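Local coordinates for protein HIAXHD3 (Humicola insolens, PDB 3ZXK) that probably hydrolyses arabinofuranosyl side chains from xylan as a family 43 glycoside hydrolase, a scaffold into which endo-xylanase activity has been engineered, at residues V276-R281 against P288-D293; T232-I237 against W260-F265; Y197-N202 against G250-A255. All coordinates share one frame; numbering follows the deposited sequence.

Contact 1: residues V276-R281 against P288-D293; sequences VVAPLR and PEVVTD
Arg281 and Glu289 pair across the edge of an antiparallel sheet through both backbone and side chain. Three main-chain hydrogen bonds set the register: Arg281 N to Glu289 O at 2.9 Å, Glu289 N back to Arg281 O at 2.8 Å, and Val291 N to Pro279 O at 2.9 Å. Leu280 and Val290 accordingly form the non-hydrogen-bonded pair. The salt bridge lies over this backbone. Arg281 NE reaches Glu289 OE1 at 3.0 Å and NH2 makes a longer bond to the same oxygen, which stays in the guanidinium plane although the two planar groups stand 87° apart. With chi1 at 60° and an extended chain beyond, the arginine runs across the neighbouring strand, placing a guanidinium face over Val290 O. Water 2 joins NH2 to OE1, and water 1 connects NH1 to Thr292 N. On the other face Leu280 CD2 meets Val290 CG2 at 3.9 Å and Ala278 CB touches Val290 CG1 at 4.0 Å; Pro279 CB also packs on Val291 CB. The two strands form a beta hairpin, with 288-290 outermost in a four-stranded sheet; strand 273-282 pairs on its other side with strand 260-267, while Tyr302 of strand 301-303 packs on Ala278 and Pro279.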
loop_
_atom_site.group_PDB
_atom_site.type_symbol
_atom_site.label_atom_id
_atom_site.label_comp_id
_atom_site.label_asym_id
_atom_site.label_seq_id
_atom_site.Cartn_x
_atom_site.Cartn_y
_atom_site.Cartn_z
ATOM N N VAL A 276 10.853 8.369 0.045
ATOM C CA VAL A 276 12.048 9.157 -0.324
ATOM C C VAL A 276 13.198 8.675 0.570
ATOM O O VAL A 276 12.976 8.229 1.695
ATOM C CB VAL A 276 11.806 10.684 -0.171
ATOM C CG1 VAL A 276 10.744 11.144 -1.169
ATOM C CG2 VAL A 276 11.347 11.021 1.232
ATOM N N VAL A 277 14.427 8.776 0.054
ATOM C CA VAL A 277 15.626 8.231 0.719
ATOM C C VAL A 277 16.698 9.316 0.841
ATOM O O VAL A 277 16.934 10.073 -0.103
ATOM C CB VAL A 277 16.185 7.014 -0.066
ATOM C CG1 VAL A 277 17.395 6.417 0.647
ATOM C CG2 VAL A 277 15.109 5.929 -0.188
ATOM N N ALA A 278 17.291 9.422 2.027
ATOM C CA ALA A 278 18.503 10.251 2.245
ATOM C C ALA A 278 19.590 9.481 3.020
ATOM O O ALA A 278 19.284 8.650 3.851
ATOM C CB ALA A 278 18.147 11.531 2.972
ATOM N N PRO A 279 20.859 9.797 2.777
ATOM C CA PRO A 279 21.898 9.232 3.635
ATOM C C PRO A 279 21.865 9.823 5.051
ATOM O O PRO A 279 21.395 10.963 5.265
ATOM C CB PRO A 279 23.202 9.648 2.950
ATOM C CG PRO A 279 22.800 10.330 1.682
ATOM C CD PRO A 279 21.395 10.814 1.864
ATOM N N LEU A 280 22.326 9.017 6.006
ATOM C CA LEU A 280 22.601 9.449 7.373
ATOM C C LEU A 280 24.091 9.501 7.661
ATOM O O LEU A 280 24.850 8.728 7.116
ATOM C CB LEU A 280 21.989 8.445 8.343
ATOM C CG LEU A 280 20.478 8.379 8.406
ATOM C CD1 LEU A 280 20.085 7.203 9.282
ATOM C CD2 LEU A 280 19.878 9.671 8.944
ATOM N N ARG A 281 24.500 10.420 8.532
ATOM C CA ARG A 281 25.820 10.355 9.155
ATOM C C ARG A 281 25.589 10.148 10.655
ATOM O O ARG A 281 24.510 10.423 11.177
ATOM C CB ARG A 281 26.624 11.641 8.898
ATOM C CG ARG A 281 25.954 12.888 9.430
ATOM C CD ARG A 281 26.756 14.162 9.196
ATOM N NE ARG A 281 25.955 15.289 9.652
ATOM C CZ ARG A 281 25.317 16.143 8.853
ATOM N NH1 ARG A 281 25.431 16.047 7.531
ATOM N NH2 ARG A 281 24.591 17.122 9.379
ATOM N N PRO A 288 22.166 9.760 14.911
ATOM C CA PRO A 288 22.128 9.876 13.446
ATOM C C PRO A 288 21.621 11.246 13.007
ATOM O O PRO A 288 20.806 11.854 13.704
ATOM C CB PRO A 288 21.114 8.796 13.031
ATOM C CG PRO A 288 20.167 8.712 14.199
ATOM C CD PRO A 288 20.991 9.033 15.440
ATOM N N GLU A 289 22.139 11.727 11.879
ATOM C CA GLU A 289 21.688 12.991 11.261
ATOM C C GLU A 289 21.504 12.826 9.764
ATOM O O GLU A 289 22.305 12.146 9.110
ATOM C CB GLU A 289 22.699 14.121 11.519
ATOM C CG GLU A 289 22.766 14.552 12.977
ATOM C CD GLU A 289 23.830 15.611 13.252
ATOM O OE1 GLU A 289 24.730 15.815 12.391
ATOM O OE2 GLU A 289 23.790 16.238 14.344
ATOM N N VAL A 290 20.470 13.460 9.211
ATOM C CA VAL A 290 20.249 13.428 7.763
ATOM C C VAL A 290 21.302 14.274 7.048
ATOM O O VAL A 290 21.582 15.406 7.455
ATOM C CB VAL A 290 18.810 13.890 7.418
ATOM C CG1 VAL A 290 18.645 14.166 5.930
ATOM C CG2 VAL A 290 17.831 12.828 7.877
ATOM N N VAL A 291 21.916 13.687 6.019
ATOM C CA VAL A 291 22.778 14.425 5.112
ATOM C C VAL A 291 21.871 15.155 4.109
ATOM O O VAL A 291 21.186 14.528 3.308
ATOM C CB VAL A 291 23.736 13.454 4.390
ATOM C CG1 VAL A 291 24.612 14.181 3.370
ATOM C CG2 VAL A 291 24.589 12.689 5.412
ATOM N N THR A 292 21.877 16.487 4.178
ATOM C CA THR A 292 21.046 17.324 3.309
ATOM C C THR A 292 21.793 17.719 2.042
ATOM O O THR A 292 22.989 17.417 1.901
ATOM C CB THR A 292 20.625 18.618 4.036
ATOM O OG1 THR A 292 21.790 19.411 4.306
ATOM C CG2 THR A 292 19.883 18.316 5.334
ATOM N N ASP A 293 21.093 18.375 1.109
ATOM C CA ASP A 293 21.778 19.060 0.007
ATOM C C ASP A 293 22.444 20.348 0.491
ATOM O O ASP A 293 22.342 20.703 1.677
ATOM C CB ASP A 293 20.868 19.278 -1.226
ATOM C CG ASP A 293 19.771 20.328 -1.009
ATOM O OD1 ASP A 293 19.797 21.095 -0.015
ATOM O OD2 ASP A 293 18.868 20.397 -1.872
HETATM O O HOH W 1 24.224 17.569 5.642
HETATM O O HOH W 2 24.961 18.706 12.099
#

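Contact 2: residues T232-I237 against W260-F265; sequences TLVSRI and WHYVAF
A single methyl group, Leu233 CD2, sits over the middle of the Tyr262 ring, 3.9 Å from the centroid and only 12° off the ring normal. This is a CH-pi contact in which the methyl leans slightly to the CD2-CE2 side, 3.9 Å from Tyr262 CD2 against 4.3 Å from Tyr262 CD1. Leucine CG lies opposite the backbone N (chi1 -173°), which sends the branch out to the ring. Val234 comes to the same ring differently: its CG1 stands at the edge, near the ring plane, 4.4 Å from Tyr262 CE2. Adjacent residues can serve one ring because Leu233 and Val234 both face Glu214 in a classic beta bulge, where the chain turns a corner at 233. On the ring face away from Leu233, toward the rim, lies Ala264 N. The phenol OH is hydrogen-bonded to Gln249 O. With an alanine at Tyr262, the methyls of Leu233 and Val234 would probably lose their aromatic partner, and Gln249 O its phenol donor. The segments thus meet wholly through carbon, by dispersion and shape, while the tyrosine's polar end is tied to the backbone of Gln249, a residue of the glycan pocket.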
loop_
_atom_site.group_PDB
_atom_site.type_symbol
_atom_site.label_atom_id
_atom_site.label_comp_id
_atom_site.label_asym_id
_atom_site.label_seq_id
_atom_site.Cartn_x
_atom_site.Cartn_y
_atom_site.Cartn_z
ATOM N N THR A 232 16.000 15.832 17.284
ATOM C CA THR A 232 15.301 15.948 16.014
ATOM C C THR A 232 16.088 15.253 14.909
ATOM O O THR A 232 17.309 15.404 14.808
ATOM C CB THR A 232 15.090 17.422 15.698
ATOM O OG1 THR A 232 14.235 17.973 16.712
ATOM C CG2 THR A 232 14.455 17.608 14.302
ATOM N N LEU A 233 15.407 14.466 14.097
ATOM C CA LEU A 233 16.019 13.946 12.873
ATOM C C LEU A 233 15.649 14.856 11.688
ATOM O O LEU A 233 16.519 15.303 10.919
ATOM C CB LEU A 233 15.580 12.493 12.638
ATOM C CG LEU A 233 16.248 11.731 11.498
ATOM C CD1 LEU A 233 17.757 11.638 11.689
ATOM C CD2 LEU A 233 15.618 10.352 11.404
ATOM N N VAL A 234 14.364 15.123 11.526
ATOM C CA VAL A 234 13.930 16.157 10.588
ATOM C C VAL A 234 12.769 16.905 11.202
ATOM O O VAL A 234 11.954 16.331 11.936
ATOM C CB VAL A 234 13.485 15.640 9.197
ATOM C CG1 VAL A 234 14.638 15.019 8.411
ATOM C CG2 VAL A 234 12.256 14.740 9.301
ATOM N N SER A 235 12.659 18.184 10.880
ATOM C CA SER A 235 11.469 18.926 11.298
ATOM C C SER A 235 11.162 19.952 10.248
ATOM O O SER A 235 11.960 20.887 10.019
ATOM C CB SER A 235 11.673 19.580 12.661
ATOM O OG SER A 235 10.497 20.272 13.065
ATOM N N ARG A 236 10.028 19.745 9.582
ATOM C CA ARG A 236 9.550 20.628 8.510
ATOM C C ARG A 236 10.663 20.854 7.487
ATOM O O ARG A 236 10.869 21.974 7.023
ATOM C CB ARG A 236 9.037 21.955 9.090
ATOM C CG ARG A 236 7.887 21.755 10.087
ATOM C CD ARG A 236 7.257 23.066 10.574
ATOM N NE ARG A 236 6.512 23.735 9.504
ATOM C CZ ARG A 236 5.268 23.443 9.142
ATOM N NH1 ARG A 236 4.591 22.471 9.755
ATOM N NH2 ARG A 236 4.701 24.120 8.142
ATOM N N ILE A 237 11.397 19.787 7.156
ATOM C CA ILE A 237 12.445 19.863 6.120
ATOM C C ILE A 237 11.818 20.119 4.735
ATOM O O ILE A 237 10.747 19.611 4.433
ATOM C CB ILE A 237 13.330 18.596 6.103
ATOM C CG1 ILE A 237 14.687 18.876 5.436
ATOM C CG2 ILE A 237 12.591 17.411 5.476
ATOM C CD1 ILE A 237 15.680 17.737 5.607
ATOM N N TRP A 260 24.297 4.129 6.723
ATOM C CA TRP A 260 22.881 4.155 7.051
ATOM C C TRP A 260 22.094 5.121 6.212
ATOM O O TRP A 260 22.626 6.106 5.721
ATOM C CB TRP A 260 22.708 4.507 8.516
ATOM C CG TRP A 260 23.062 3.370 9.420
ATOM C CD1 TRP A 260 24.335 2.902 9.778
ATOM C CD2 TRP A 260 22.120 2.490 10.083
ATOM N NE1 TRP A 260 24.223 1.843 10.627
ATOM C CE2 TRP A 260 22.924 1.528 10.841
ATOM C CE3 TRP A 260 20.733 2.408 10.132
ATOM C CZ2 TRP A 260 22.344 0.534 11.618
ATOM C CZ3 TRP A 260 20.149 1.402 10.911
ATOM C CH2 TRP A 260 20.945 0.487 11.642
ATOM N N HIS A 261 20.812 4.828 6.039
ATOM C CA HIS A 261 19.913 5.628 5.201
ATOM C C HIS A 261 18.585 5.802 5.893
ATOM O O HIS A 261 18.109 4.899 6.605
ATOM C CB HIS A 261 19.759 4.942 3.847
ATOM C CG HIS A 261 21.069 4.796 3.121
ATOM N ND1 HIS A 261 21.516 5.714 2.242
ATOM C CD2 HIS A 261 22.082 3.843 3.253
ATOM C CE1 HIS A 261 22.743 5.347 1.793
ATOM N NE2 HIS A 261 23.090 4.201 2.416
ATOM N N TYR A 262 17.966 6.959 5.696
ATOM C CA TYR A 262 16.635 7.216 6.268
ATOM C C TYR A 262 15.632 7.108 5.097
ATOM O O TYR A 262 15.772 7.809 4.063
ATOM C CB TYR A 262 16.608 8.590 6.973
ATOM C CG TYR A 262 15.257 9.007 7.524
ATOM C CD1 TYR A 262 14.314 8.056 7.953
ATOM C CD2 TYR A 262 14.904 10.360 7.600
ATOM C CE1 TYR A 262 13.079 8.437 8.450
ATOM C CE2 TYR A 262 13.679 10.744 8.072
ATOM C CZ TYR A 262 12.761 9.796 8.472
ATOM O OH TYR A 262 11.539 10.238 8.939
ATOM N N VAL A 263 14.669 6.202 5.234
ATOM C CA VAL A 263 13.618 6.040 4.219
ATOM C C VAL A 263 12.368 6.609 4.859
ATOM O O VAL A 263 11.831 6.035 5.799
ATOM C CB VAL A 263 13.374 4.561 3.820
ATOM C CG1 VAL A 263 12.370 4.485 2.688
ATOM C CG2 VAL A 263 14.676 3.915 3.381
ATOM N N ALA A 264 11.919 7.750 4.360
ATOM C CA ALA A 264 10.717 8.406 4.923
ATOM C C ALA A 264 9.617 8.371 3.874
ATOM O O ALA A 264 9.840 7.857 2.768
ATOM C CB ALA A 264 11.016 9.857 5.333
ATOM N N PHE A 265 8.423 8.896 4.162
ATOM C CA PHE A 265 7.519 9.103 3.040
ATOM C C PHE A 265 6.967 10.508 3.030
ATOM O O PHE A 265 7.029 11.228 4.049
ATOM C CB PHE A 265 6.367 8.053 2.982
ATOM C CG PHE A 265 5.569 7.968 4.244
ATOM C CD1 PHE A 265 4.526 8.870 4.480
ATOM C CD2 PHE A 265 5.859 6.990 5.203
ATOM C CE1 PHE A 265 3.781 8.798 5.655
ATOM C CE2 PHE A 265 5.112 6.909 6.358
ATOM C CZ PHE A 265 4.076 7.803 6.586
#

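Contact 3: residues Y197-N202 against G250-A255; sequences YKIRGN and GGIVDA
The Tyr197 ring carries Ile252 CG1 over one face, 3.8 Å from the centroid and 16° off the ring normal, and has Gly251 CA at its edge, near the ring plane. The methylene lies toward the hydroxyl end, as its 3.7 Å approach to Tyr197 CZ indicates. Ile252 holds CG1 between its backbone N and carbonyl carbon (chi1 60°), a torsion that lays the branch across the ring and carries CD1 on to Ile199 CD1, 3.9 Å away. The phenol oxygen accepts a hydrogen bond from Ile252 N at 2.9 Å, with an N-H...O angle of 153°. One isoleucine thus fixes the ring twice, by its amide at the hydroxyl and by its side chain on the face. Gly251 makes the approach possible: Tyr197 OH is 3.1 Å from its CA, and a CB modelled there would clash with that oxygen. Strands 197-199 and 250-254 belong to different sheets, their segment axes no closer than 9.8 Å; the tyrosine bridges them, and Trp260 packs on both isoleucines. Chemically, the buried phenol oxygen supplies a side-chain acceptor for the Ile252 amide on the outermost strand of its sheet, while the ring and isoleucines fill the interface with hydrocarbon.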
loop_
_atom_site.group_PDB
_atom_site.type_symbol
_atom_site.label_atom_id
_atom_site.label_comp_id
_atom_site.label_asym_id
_atom_site.label_seq_id
_atom_site.Cartn_x
_atom_site.Cartn_y
_atom_site.Cartn_z
ATOM N N TYR A 197 15.228 -0.094 17.070
ATOM C CA TYR A 197 16.522 -0.559 16.555
ATOM C C TYR A 197 17.526 -0.828 17.667
ATOM O O TYR A 197 17.516 -0.176 18.721
ATOM C CB TYR A 197 17.139 0.486 15.623
ATOM C CG TYR A 197 16.206 0.917 14.499
ATOM C CD1 TYR A 197 16.122 0.183 13.297
ATOM C CD2 TYR A 197 15.395 2.038 14.653
ATOM C CE1 TYR A 197 15.246 0.559 12.287
ATOM C CE2 TYR A 197 14.516 2.429 13.649
ATOM C CZ TYR A 197 14.465 1.701 12.440
ATOM O OH TYR A 197 13.585 2.040 11.388
ATOM N N LYS A 198 18.409 -1.776 17.410
ATOM C CA LYS A 198 19.581 -2.014 18.253
ATOM C C LYS A 198 20.771 -1.742 17.345
ATOM O O LYS A 198 20.969 -2.425 16.338
ATOM C CB LYS A 198 19.568 -3.460 18.767
ATOM C CG LYS A 198 20.822 -3.904 19.502
ATOM C CD LYS A 198 20.937 -3.261 20.868
ATOM C CE LYS A 198 22.051 -3.905 21.678
ATOM N NZ LYS A 198 21.744 -5.337 21.938
ATOM N N ILE A 199 21.529 -0.698 17.664
ATOM C CA ILE A 199 22.657 -0.273 16.839
ATOM C C ILE A 199 23.899 -0.061 17.698
ATOM O O ILE A 199 23.898 0.787 18.589
ATOM C CB ILE A 199 22.329 1.001 16.040
ATOM C CG1 ILE A 199 21.042 0.829 15.229
ATOM C CG2 ILE A 199 23.537 1.391 15.173
ATOM C CD1 ILE A 199 20.510 2.135 14.620
ATOM N N ARG A 200 24.952 -0.845 17.414
ATOM C CA ARG A 200 26.219 -0.815 18.155
ATOM C C ARG A 200 26.071 -0.684 19.676
ATOM O O ARG A 200 26.670 0.206 20.307
ATOM C CB ARG A 200 27.152 0.265 17.596
ATOM C CG ARG A 200 27.461 0.115 16.116
ATOM C CD ARG A 200 28.422 1.201 15.631
ATOM N NE ARG A 200 27.736 2.490 15.479
ATOM C CZ ARG A 200 27.358 3.027 14.320
ATOM N NH1 ARG A 200 27.603 2.413 13.165
ATOM N NH2 ARG A 200 26.734 4.195 14.319
ATOM N N GLY A 201 25.243 -1.547 20.258
ATOM C CA GLY A 201 25.119 -1.629 21.698
ATOM C C GLY A 201 24.027 -0.777 22.305
ATOM O O GLY A 201 23.758 -0.895 23.499
ATOM N N ASN A 202 23.405 0.088 21.503
ATOM C CA ASN A 202 22.406 1.024 22.000
ATOM C C ASN A 202 21.011 0.799 21.419
ATOM O O ASN A 202 20.881 0.271 20.328
ATOM C CB ASN A 202 22.850 2.451 21.670
ATOM C CG ASN A 202 24.045 2.902 22.480
ATOM O OD1 ASN A 202 24.067 2.780 23.702
ATOM N ND2 ASN A 202 25.042 3.446 21.802
ATOM N N GLY A 250 8.463 6.510 8.541
ATOM C CA GLY A 250 9.467 5.655 7.884
ATOM C C GLY A 250 10.462 5.079 8.886
ATOM O O GLY A 250 10.178 4.973 10.087
ATOM N N GLY A 251 11.647 4.733 8.406
ATOM C CA GLY A 251 12.635 4.104 9.280
ATOM C C GLY A 251 14.019 4.197 8.699
ATOM O O GLY A 251 14.224 4.751 7.615
ATOM N N ILE A 252 14.968 3.643 9.438
ATOM C CA ILE A 252 16.360 3.708 9.018
ATOM C C ILE A 252 16.900 2.305 8.794
ATOM O O ILE A 252 16.410 1.338 9.383
ATOM C CB ILE A 252 17.244 4.499 10.012
ATOM C CG1 ILE A 252 17.231 3.863 11.411
ATOM C CG2 ILE A 252 16.778 5.967 10.054
ATOM C CD1 ILE A 252 18.308 4.409 12.340
ATOM N N VAL A 253 17.926 2.187 7.947
ATOM C CA VAL A 253 18.427 0.882 7.542
ATOM C C VAL A 253 19.883 1.013 7.110
ATOM O O VAL A 253 20.280 2.057 6.563
ATOM C CB VAL A 253 17.549 0.243 6.448
ATOM C CG1 VAL A 253 17.513 1.098 5.154
ATOM C CG2 VAL A 253 18.028 -1.173 6.154
ATOM N N ASP A 254 20.660 -0.028 7.381
ATOM C CA ASP A 254 22.072 -0.080 7.051
ATOM C C ASP A 254 22.250 -0.794 5.715
ATOM O O ASP A 254 21.613 -1.824 5.467
ATOM C CB ASP A 254 22.873 -0.821 8.135
ATOM C CG ASP A 254 22.313 -2.228 8.483
ATOM O OD1 ASP A 254 21.110 -2.351 8.853
ATOM O OD2 ASP A 254 23.094 -3.202 8.496
ATOM N N ALA A 255 23.102 -0.248 4.859
ATOM C CA ALA A 255 23.510 -0.953 3.634
ATOM C C ALA A 255 24.654 -1.923 3.951
ATOM O O ALA A 255 25.259 -1.858 5.036
ATOM C CB ALA A 255 23.911 0.044 2.550
#

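Overall arrangement
All three contacts meet on the four-stranded sheet formed by 250-254, 260-267, 273-282 and 288-290. Contact 1 closes one edge; contacts 2 and 3 join it to the sheet containing strands 192-199 and 234-235, as expected where neighbouring blades of a family 43 beta-propeller pack. Contacts 1 and 2 have centres about 7 Å apart and share a backbone bond, Tyr262 N to Ala278 O at 2.8 Å; the centre of contact 3 lies about 14 Å from both. Leu280 CD1 on Ile252 CG2, at 3.6 Å, connects contacts 1 and 3. Toward the active site, Phe265 touches the bound arabinofuranose, whereas the Tyr262 side chain is about 10 Å from that sugar.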